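Secreted effector protein SifA (Salmonella typhimurium, PDB 3CXB) is a secreted virulence effector that interacts with host PLEKHM2 and is required for endosomal tubulation and the formation of Salmonella-induced filaments in infected epithelial cells. Local coordinates at residues F37-L50 / E71-F84. Numbering follows the deposited sequence.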
ATOM      1  N   PHE A  37     -23.088  -5.116  11.925  1.00 75.80           N
ATOM      2  CA  PHE A  37     -22.480  -5.323  10.621  1.00 77.43           C
ATOM      3  C   PHE A  37     -21.456  -6.455  10.642  1.00 77.27           C
ATOM      4  O   PHE A  37     -20.971  -6.874   9.592  1.00 77.62           O
ATOM      5  CB  PHE A  37     -21.796  -4.038  10.155  1.00 79.24           C
ATOM      6  CG  PHE A  37     -22.743  -2.999   9.638  1.00 82.87           C
ATOM      7  CD1 PHE A  37     -23.787  -2.530  10.429  1.00 84.84           C
ATOM      8  CD2 PHE A  37     -22.585  -2.478   8.357  1.00 84.75           C
ATOM      9  CE1 PHE A  37     -24.669  -1.554   9.953  1.00 85.72           C
ATOM     10  CE2 PHE A  37     -23.457  -1.503   7.869  1.00 86.10           C
ATOM     11  CZ  PHE A  37     -24.503  -1.039   8.672  1.00 86.58           C
ATOM     12  N   PHE A  38     -21.136  -6.952  11.833  1.00 78.92           N
ATOM     13  CA  PHE A  38     -20.140  -8.011  11.970  1.00 82.46           C
ATOM     14  C   PHE A  38     -20.598  -9.185  12.821  1.00 90.19           C
ATOM     15  O   PHE A  38     -21.341  -9.008  13.787  1.00 90.42           O
ATOM     16  CB  PHE A  38     -18.870  -7.436  12.574  1.00 72.24           C
ATOM     17  CG  PHE A  38     -18.513  -6.091  12.042  1.00 61.43           C
ATOM     18  CD1 PHE A  38     -18.969  -4.947  12.668  1.00 56.12           C
ATOM     19  CD2 PHE A  38     -17.685  -5.965  10.933  1.00 56.53           C
ATOM     20  CE1 PHE A  38     -18.606  -3.689  12.200  1.00 53.41           C
ATOM     21  CE2 PHE A  38     -17.317  -4.715  10.457  1.00 52.17           C
ATOM     22  CZ  PHE A  38     -17.773  -3.575  11.094  1.00 51.92           C
ATOM     23  N   PHE A  39     -20.125 -10.377  12.462  1.00 98.21           N
ATOM     24  CA  PHE A  39     -20.480 -11.605  13.167  1.00107.03           C
ATOM     25  C   PHE A  39     -19.962 -11.660  14.608  1.00103.76           C
ATOM     26  O   PHE A  39     -19.811 -10.627  15.263  1.00101.29           O
ATOM     27  CB  PHE A  39     -19.976 -12.821  12.390  1.00121.21           C
ATOM     28  CG  PHE A  39     -18.491 -12.833  12.183  1.00138.41           C
ATOM     29  CD1 PHE A  39     -17.878 -11.852  11.410  1.00146.58           C
ATOM     30  CD2 PHE A  39     -17.701 -13.836  12.745  1.00146.61           C
ATOM     31  CE1 PHE A  39     -16.503 -11.865  11.195  1.00154.00           C
ATOM     32  CE2 PHE A  39     -16.320 -13.860  12.536  1.00153.83           C
ATOM     33  CZ  PHE A  39     -15.720 -12.872  11.758  1.00155.73           C
ATOM     34  N   SER A  40     -19.693 -12.872  15.089  1.00100.20           N
ATOM     35  CA  SER A  40     -19.224 -13.095  16.454  1.00 92.83           C
ATOM     36  C   SER A  40     -17.916 -12.394  16.831  1.00 85.88           C
ATOM     37  O   SER A  40     -17.906 -11.221  17.197  1.00 85.92           O
ATOM     38  CB  SER A  40     -19.088 -14.600  16.711  1.00 94.35           C
ATOM     39  OG  SER A  40     -18.629 -14.850  18.027  1.00101.72           O
ATOM     40  N   THR A  41     -16.816 -13.132  16.754  1.00 79.21           N
ATOM     41  CA  THR A  41     -15.500 -12.614  17.098  1.00 72.00           C
ATOM     42  C   THR A  41     -15.126 -11.399  16.277  1.00 69.39           C
ATOM     43  O   THR A  41     -14.206 -10.663  16.623  1.00 69.31           O
ATOM     44  CB  THR A  41     -14.441 -13.681  16.860  1.00 70.10           C
ATOM     45  OG1 THR A  41     -14.744 -14.829  17.658  1.00 68.35           O
ATOM     46  CG2 THR A  41     -13.063 -13.157  17.204  1.00 70.51           C
ATOM     47  N   GLY A  42     -15.850 -11.195  15.185  1.00 66.75           N
ATOM     48  CA  GLY A  42     -15.561 -10.080  14.308  1.00 63.34           C
ATOM     49  C   GLY A  42     -15.752  -8.690  14.882  1.00 60.85           C
ATOM     50  O   GLY A  42     -15.020  -7.775  14.510  1.00 56.97           O
ATOM     51  N   LYS A  43     -16.718  -8.512  15.776  1.00 57.68           N
ATOM     52  CA  LYS A  43     -16.963  -7.189  16.332  1.00 58.17           C
ATOM     53  C   LYS A  43     -15.884  -6.709  17.319  1.00 55.13           C
ATOM     54  O   LYS A  43     -15.596  -5.507  17.398  1.00 53.21           O
ATOM     55  CB  LYS A  43     -18.353  -7.136  16.975  1.00 62.95           C
ATOM     56  CG  LYS A  43     -18.496  -7.940  18.237  1.00 69.87           C
ATOM     57  CD  LYS A  43     -19.929  -7.892  18.745  1.00 78.78           C
ATOM     58  CE  LYS A  43     -20.085  -8.646  20.076  1.00 83.93           C
ATOM     59  NZ  LYS A  43     -21.454  -8.525  20.685  1.00 87.03           N
ATOM     60  N   ALA A  44     -15.279  -7.631  18.064  1.00 52.18           N
ATOM     61  CA  ALA A  44     -14.213  -7.253  18.991  1.00 48.40           C
ATOM     62  C   ALA A  44     -13.044  -6.697  18.163  1.00 47.04           C
ATOM     63  O   ALA A  44     -12.377  -5.735  18.573  1.00 47.31           O
ATOM     64  CB  ALA A  44     -13.761  -8.450  19.800  1.00 46.98           C
ATOM     65  N   LYS A  45     -12.806  -7.289  16.995  1.00 44.69           N
ATOM     66  CA  LYS A  45     -11.745  -6.816  16.119  1.00 46.56           C
ATOM     67  C   LYS A  45     -12.130  -5.515  15.388  1.00 46.46           C
ATOM     68  O   LYS A  45     -11.298  -4.617  15.219  1.00 47.15           O
ATOM     69  CB  LYS A  45     -11.367  -7.890  15.097  1.00 48.78           C
ATOM     70  CG  LYS A  45     -10.711  -9.128  15.704  1.00 53.42           C
ATOM     71  CD  LYS A  45     -10.455 -10.202  14.642  1.00 55.43           C
ATOM     72  CE  LYS A  45      -9.866 -11.478  15.246  1.00 57.29           C
ATOM     73  NZ  LYS A  45      -9.499 -12.502  14.219  1.00 58.43           N
ATOM     74  N   ALA A  46     -13.376  -5.403  14.949  1.00 45.41           N
ATOM     75  CA  ALA A  46     -13.810  -4.188  14.262  1.00 45.93           C
ATOM     76  C   ALA A  46     -13.840  -3.030  15.265  1.00 45.04           C
ATOM     77  O   ALA A  46     -13.752  -1.854  14.900  1.00 43.14           O
ATOM     78  CB  ALA A  46     -15.199  -4.394  13.646  1.00 41.77           C
ATOM     79  N   ASP A  47     -13.964  -3.385  16.534  1.00 46.36           N
ATOM     80  CA  ASP A  47     -14.016  -2.405  17.602  1.00 48.98           C
ATOM     81  C   ASP A  47     -12.625  -1.831  17.838  1.00 51.70           C
ATOM     82  O   ASP A  47     -12.460  -0.624  18.033  1.00 48.29           O
ATOM     83  CB  ASP A  47     -14.550  -3.064  18.876  1.00 47.83           C
ATOM     84  CG  ASP A  47     -14.568  -2.125  20.060  1.00 50.05           C
ATOM     85  OD1 ASP A  47     -13.490  -1.780  20.565  1.00 54.60           O
ATOM     86  OD2 ASP A  47     -15.658  -1.719  20.494  1.00 52.54           O
ATOM     87  N   ARG A  48     -11.623  -2.702  17.819  1.00 56.11           N
ATOM     88  CA  ARG A  48     -10.263  -2.244  18.022  1.00 59.61           C
ATOM     89  C   ARG A  48      -9.822  -1.461  16.792  1.00 53.78           C
ATOM     90  O   ARG A  48      -9.018  -0.541  16.896  1.00 55.04           O
ATOM     91  CB  ARG A  48      -9.328  -3.423  18.289  1.00 71.57           C
ATOM     92  CG  ARG A  48      -8.305  -3.133  19.387  1.00 89.21           C
ATOM     93  CD  ARG A  48      -8.991  -2.635  20.656  1.00105.60           C
ATOM     94  NE  ARG A  48      -8.046  -2.371  21.737  1.00122.09           N
ATOM     95  CZ  ARG A  48      -8.385  -1.877  22.927  1.00130.82           C
ATOM     96  NH1 ARG A  48      -9.653  -1.589  23.193  1.00135.88           N
ATOM     97  NH2 ARG A  48      -7.457  -1.674  23.855  1.00136.31           N
ATOM     98  N   CYS A  49     -10.351  -1.824  15.628  1.00 48.41           N
ATOM     99  CA  CYS A  49     -10.041  -1.104  14.400  1.00 43.76           C
ATOM    100  C   CYS A  49     -10.446   0.356  14.572  1.00 42.18           C
ATOM    101  O   CYS A  49      -9.630   1.272  14.469  1.00 42.13           O
ATOM    102  CB  CYS A  49     -10.828  -1.673  13.229  1.00 44.07           C
ATOM    103  SG  CYS A  49     -10.108  -3.103  12.439  1.00 41.50           S
ATOM    104  N   LEU A  50     -11.733   0.559  14.826  1.00 39.99           N
ATOM    105  CA  LEU A  50     -12.272   1.890  15.019  1.00 37.18           C
ATOM    106  C   LEU A  50     -11.430   2.637  16.033  1.00 37.30           C
ATOM    107  O   LEU A  50     -11.053   3.793  15.817  1.00 37.83           O
ATOM    108  CB  LEU A  50     -13.713   1.802  15.511  1.00 35.86           C
ATOM    109  CG  LEU A  50     -14.741   1.300  14.500  1.00 35.52           C
ATOM    110  CD1 LEU A  50     -16.048   0.946  15.203  1.00 37.58           C
ATOM    111  CD2 LEU A  50     -14.974   2.379  13.451  1.00 33.00           C
ATOM    112  N   GLU A  71     -10.320  -3.573   6.412  1.00 35.91           N
ATOM    113  CA  GLU A  71     -10.321  -4.626   7.411  1.00 37.62           C
ATOM    114  C   GLU A  71     -11.761  -4.641   7.932  1.00 36.98           C
ATOM    115  O   GLU A  71     -12.322  -5.685   8.246  1.00 36.20           O
ATOM    116  CB  GLU A  71      -9.318  -4.315   8.532  1.00 37.99           C
ATOM    117  CG  GLU A  71      -7.873  -4.774   8.232  1.00 41.10           C
ATOM    118  CD  GLU A  71      -6.834  -4.272   9.241  1.00 43.50           C
ATOM    119  OE1 GLU A  71      -7.097  -4.357  10.466  1.00 45.28           O
ATOM    120  OE2 GLU A  71      -5.746  -3.810   8.808  1.00 41.20           O
ATOM    121  N   LEU A  72     -12.369  -3.467   8.004  1.00 36.69           N
ATOM    122  CA  LEU A  72     -13.736  -3.391   8.472  1.00 37.62           C
ATOM    123  C   LEU A  72     -14.649  -4.045   7.439  1.00 36.88           C
ATOM    124  O   LEU A  72     -15.458  -4.907   7.770  1.00 34.00           O
ATOM    125  CB  LEU A  72     -14.148  -1.930   8.692  1.00 35.11           C
ATOM    126  CG  LEU A  72     -13.509  -1.257   9.911  1.00 36.53           C
ATOM    127  CD1 LEU A  72     -13.614   0.246   9.799  1.00 32.57           C
ATOM    128  CD2 LEU A  72     -14.198  -1.755  11.200  1.00 36.81           C
ATOM    129  N   LYS A  73     -14.504  -3.637   6.182  1.00 37.76           N
ATOM    130  CA  LYS A  73     -15.331  -4.180   5.121  1.00 39.79           C
ATOM    131  C   LYS A  73     -15.211  -5.700   5.106  1.00 40.61           C
ATOM    132  O   LYS A  73     -16.209  -6.418   5.056  1.00 40.31           O
ATOM    133  CB  LYS A  73     -14.904  -3.607   3.783  1.00 39.32           C
ATOM    134  CG  LYS A  73     -15.816  -4.003   2.644  1.00 41.10           C
ATOM    135  CD  LYS A  73     -15.304  -3.433   1.331  1.00 42.99           C
ATOM    136  CE  LYS A  73     -16.041  -3.995   0.135  1.00 39.97           C
ATOM    137  NZ  LYS A  73     -15.313  -3.624  -1.115  1.00 42.85           N
ATOM    138  N   GLU A  74     -13.981  -6.185   5.177  1.00 42.16           N
ATOM    139  CA  GLU A  74     -13.726  -7.616   5.190  1.00 43.84           C
ATOM    140  C   GLU A  74     -14.343  -8.263   6.444  1.00 42.61           C
ATOM    141  O   GLU A  74     -14.801  -9.399   6.391  1.00 42.88           O
ATOM    142  CB  GLU A  74     -12.214  -7.863   5.129  1.00 48.17           C
ATOM    143  CG  GLU A  74     -11.786  -9.216   4.558  1.00 57.41           C
ATOM    144  CD  GLU A  74     -12.124 -10.400   5.468  1.00 62.55           C
ATOM    145  OE1 GLU A  74     -11.822 -10.337   6.682  1.00 65.25           O
ATOM    146  OE2 GLU A  74     -12.680 -11.406   4.971  1.00 65.64           O
ATOM    147  N   LEU A  75     -14.378  -7.548   7.564  1.00 42.90           N
ATOM    148  CA  LEU A  75     -14.953  -8.119   8.787  1.00 46.26           C
ATOM    149  C   LEU A  75     -16.480  -8.192   8.788  1.00 47.16           C
ATOM    150  O   LEU A  75     -17.079  -9.005   9.493  1.00 43.87           O
ATOM    151  CB  LEU A  75     -14.513  -7.325  10.022  1.00 46.97           C
ATOM    152  CG  LEU A  75     -13.054  -7.456  10.462  1.00 50.30           C
ATOM    153  CD1 LEU A  75     -12.783  -6.506  11.627  1.00 50.26           C
ATOM    154  CD2 LEU A  75     -12.763  -8.902  10.856  1.00 50.60           C
ATOM    155  N   ALA A  76     -17.113  -7.331   8.009  1.00 49.16           N
ATOM    156  CA  ALA A  76     -18.562  -7.312   7.963  1.00 50.20           C
ATOM    157  C   ALA A  76     -19.070  -8.453   7.098  1.00 50.02           C
ATOM    158  O   ALA A  76     -18.365  -8.919   6.206  1.00 47.89           O
ATOM    159  CB  ALA A  76     -19.043  -5.981   7.420  1.00 48.64           C
ATOM    160  N   CYS A  77     -20.293  -8.902   7.367  1.00 51.32           N
ATOM    161  CA  CYS A  77     -20.881  -9.979   6.592  1.00 54.72           C
ATOM    162  C   CYS A  77     -21.167  -9.455   5.186  1.00 55.34           C
ATOM    163  O   CYS A  77     -21.285  -8.246   4.986  1.00 58.04           O
ATOM    164  CB  CYS A  77     -22.170 -10.480   7.262  1.00 57.38           C
ATOM    165  SG  CYS A  77     -23.517  -9.256   7.510  1.00 62.34           S
ATOM    166  N   ALA A  78     -21.265 -10.360   4.217  1.00 56.62           N
ATOM    167  CA  ALA A  78     -21.527  -9.976   2.826  1.00 59.39           C
ATOM    168  C   ALA A  78     -22.796  -9.138   2.675  1.00 59.66           C
ATOM    169  O   ALA A  78     -22.878  -8.270   1.812  1.00 59.45           O
ATOM    170  CB  ALA A  78     -21.619 -11.223   1.953  1.00 58.45           C
ATOM    171  N   SER A  79     -23.784  -9.407   3.513  1.00 62.61           N
ATOM    172  CA  SER A  79     -25.039  -8.667   3.468  1.00 64.61           C
ATOM    173  C   SER A  79     -24.759  -7.172   3.561  1.00 64.50           C
ATOM    174  O   SER A  79     -25.286  -6.384   2.781  1.00 66.75           O
ATOM    175  CB  SER A  79     -25.950  -9.071   4.636  1.00 67.12           C
ATOM    176  OG  SER A  79     -26.099 -10.476   4.738  1.00 69.60           O
ATOM    177  N   GLN A  80     -23.909  -6.791   4.512  1.00 64.23           N
ATOM    178  CA  GLN A  80     -23.585  -5.385   4.727  1.00 62.81           C
ATOM    179  C   GLN A  80     -22.367  -4.832   3.978  1.00 60.52           C
ATOM    180  O   GLN A  80     -22.060  -3.653   4.104  1.00 59.73           O
ATOM    181  CB  GLN A  80     -23.404  -5.128   6.223  1.00 66.22           C
ATOM    182  CG  GLN A  80     -24.483  -5.749   7.080  1.00 66.59           C
ATOM    183  CD  GLN A  80     -25.851  -5.648   6.443  1.00 68.07           C
ATOM    184  OE1 GLN A  80     -26.272  -4.575   6.028  1.00 66.48           O
ATOM    185  NE2 GLN A  80     -26.553  -6.773   6.362  1.00 71.25           N
ATOM    186  N   ARG A  81     -21.673  -5.655   3.200  1.00 57.98           N
ATOM    187  CA  ARG A  81     -20.502  -5.154   2.494  1.00 56.54           C
ATOM    188  C   ARG A  81     -20.784  -4.091   1.437  1.00 57.71           C
ATOM    189  O   ARG A  81     -19.903  -3.292   1.106  1.00 56.95           O
ATOM    190  CB  ARG A  81     -19.699  -6.310   1.893  1.00 53.68           C
ATOM    191  CG  ARG A  81     -18.967  -7.106   2.956  1.00 52.75           C
ATOM    192  CD  ARG A  81     -18.073  -8.210   2.391  1.00 51.53           C
ATOM    193  NE  ARG A  81     -17.546  -9.060   3.464  1.00 50.53           N
ATOM    194  CZ  ARG A  81     -16.742 -10.105   3.287  1.00 51.62           C
ATOM    195  NH1 ARG A  81     -16.352 -10.460   2.069  1.00 55.01           N
ATOM    196  NH2 ARG A  81     -16.321 -10.799   4.335  1.00 52.76           N
ATOM    197  N   ASP A  82     -21.993  -4.059   0.887  1.00 58.62           N
ATOM    198  CA  ASP A  82     -22.267  -3.017  -0.096  1.00 57.79           C
ATOM    199  C   ASP A  82     -22.412  -1.697   0.646  1.00 54.99           C
ATOM    200  O   ASP A  82     -22.589  -0.648   0.036  1.00 53.41           O
ATOM    201  CB  ASP A  82     -23.519  -3.321  -0.943  1.00 59.10           C
ATOM    202  CG  ASP A  82     -24.758  -3.556  -0.111  1.00 59.63           C
ATOM    203  OD1 ASP A  82     -24.945  -2.837   0.885  1.00 58.12           O
ATOM    204  OD2 ASP A  82     -25.554  -4.457  -0.471  1.00 64.62           O
ATOM    205  N   ARG A  83     -22.323  -1.754   1.971  1.00 54.02           N
ATOM    206  CA  ARG A  83     -22.415  -0.548   2.782  1.00 55.13           C
ATOM    207  C   ARG A  83     -21.080   0.193   2.806  1.00 53.25           C
ATOM    208  O   ARG A  83     -21.015   1.320   3.282  1.00 55.52           O
ATOM    209  CB  ARG A  83     -22.804  -0.870   4.230  1.00 56.91           C
ATOM    210  CG  ARG A  83     -24.224  -1.360   4.459  1.00 60.93           C
ATOM    211  CD  ARG A  83     -25.244  -0.453   3.811  1.00 65.14           C
ATOM    212  NE  ARG A  83     -25.492  -0.858   2.431  1.00 70.89           N
ATOM    213  CZ  ARG A  83     -26.076  -0.095   1.514  1.00 73.50           C
ATOM    214  NH1 ARG A  83     -26.262  -0.564   0.285  1.00 75.48           N
ATOM    215  NH2 ARG A  83     -26.455   1.140   1.816  1.00 75.95           N
ATOM    216  N   PHE A  84     -20.018  -0.446   2.319  1.00 51.07           N
ATOM    217  CA  PHE A  84     -18.689   0.166   2.286  1.00 48.96           C
ATOM    218  C   PHE A  84     -18.361   0.597   0.860  1.00 49.89           C
ATOM    219  O   PHE A  84     -17.856  -0.196   0.060  1.00 47.37           O
ATOM    220  CB  PHE A  84     -17.627  -0.831   2.763  1.00 42.86           C
ATOM    221  CG  PHE A  84     -17.777  -1.245   4.193  1.00 38.57           C
ATOM    222  CD1 PHE A  84     -18.736  -2.166   4.561  1.00 35.67           C
ATOM    223  CD2 PHE A  84     -16.950  -0.697   5.181  1.00 36.10           C
ATOM    224  CE1 PHE A  84     -18.874  -2.541   5.899  1.00 37.02           C
ATOM    225  CE2 PHE A  84     -17.076  -1.063   6.523  1.00 31.89           C
ATOM    226  CZ  PHE A  84     -18.037  -1.986   6.885  1.00 34.29           C
TER
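Cys-49 turns its SG to Glu-71 CB and OE1, while OE2 of the same carboxylate is salt-bridged to Arg-64. The next residue, Leu-72, pushes methyl CD2 between Ala-46 and Cys-49, 3.7 Å from Ala-46 CB; CD1 faces Leu-50, which packs on Trp-27 and Trp-31. Leu-75 points toward helix 42-50, its CG anti to the carbonyl carbon (chi1 -71°), which lays CD1 along that helix's backbone, 3.6 Å from Ala-46 N. This is a nearly antiparallel helix pair, the axes 9.9 Å apart at 163°, in the N-terminal helical part of SifA that leads into the five-stranded sheet at Phe-84. The Phe-38 ring closes one end of the pair: Ala-46 CB sits over the centre of one face, Phe-37 CB lies off-centre over the other, and the edge abuts the end of helix 71-75, with CE2 3.3 Å from Leu-72 O. Where that helix stops, Ala-76 leaves helical geometry and Cys-77 N donates to Phe-37 O (3.1 Å, 147° at the hydrogen). Beyond, Gln-80 lays its CB and CG against the Phe-37 ring, CG over one face. Arg-83 brings CG to 3.5 Å from Phe-37 CE2, then bends away so that its guanidinium grips Asp-82 OD1 with NE and NH1.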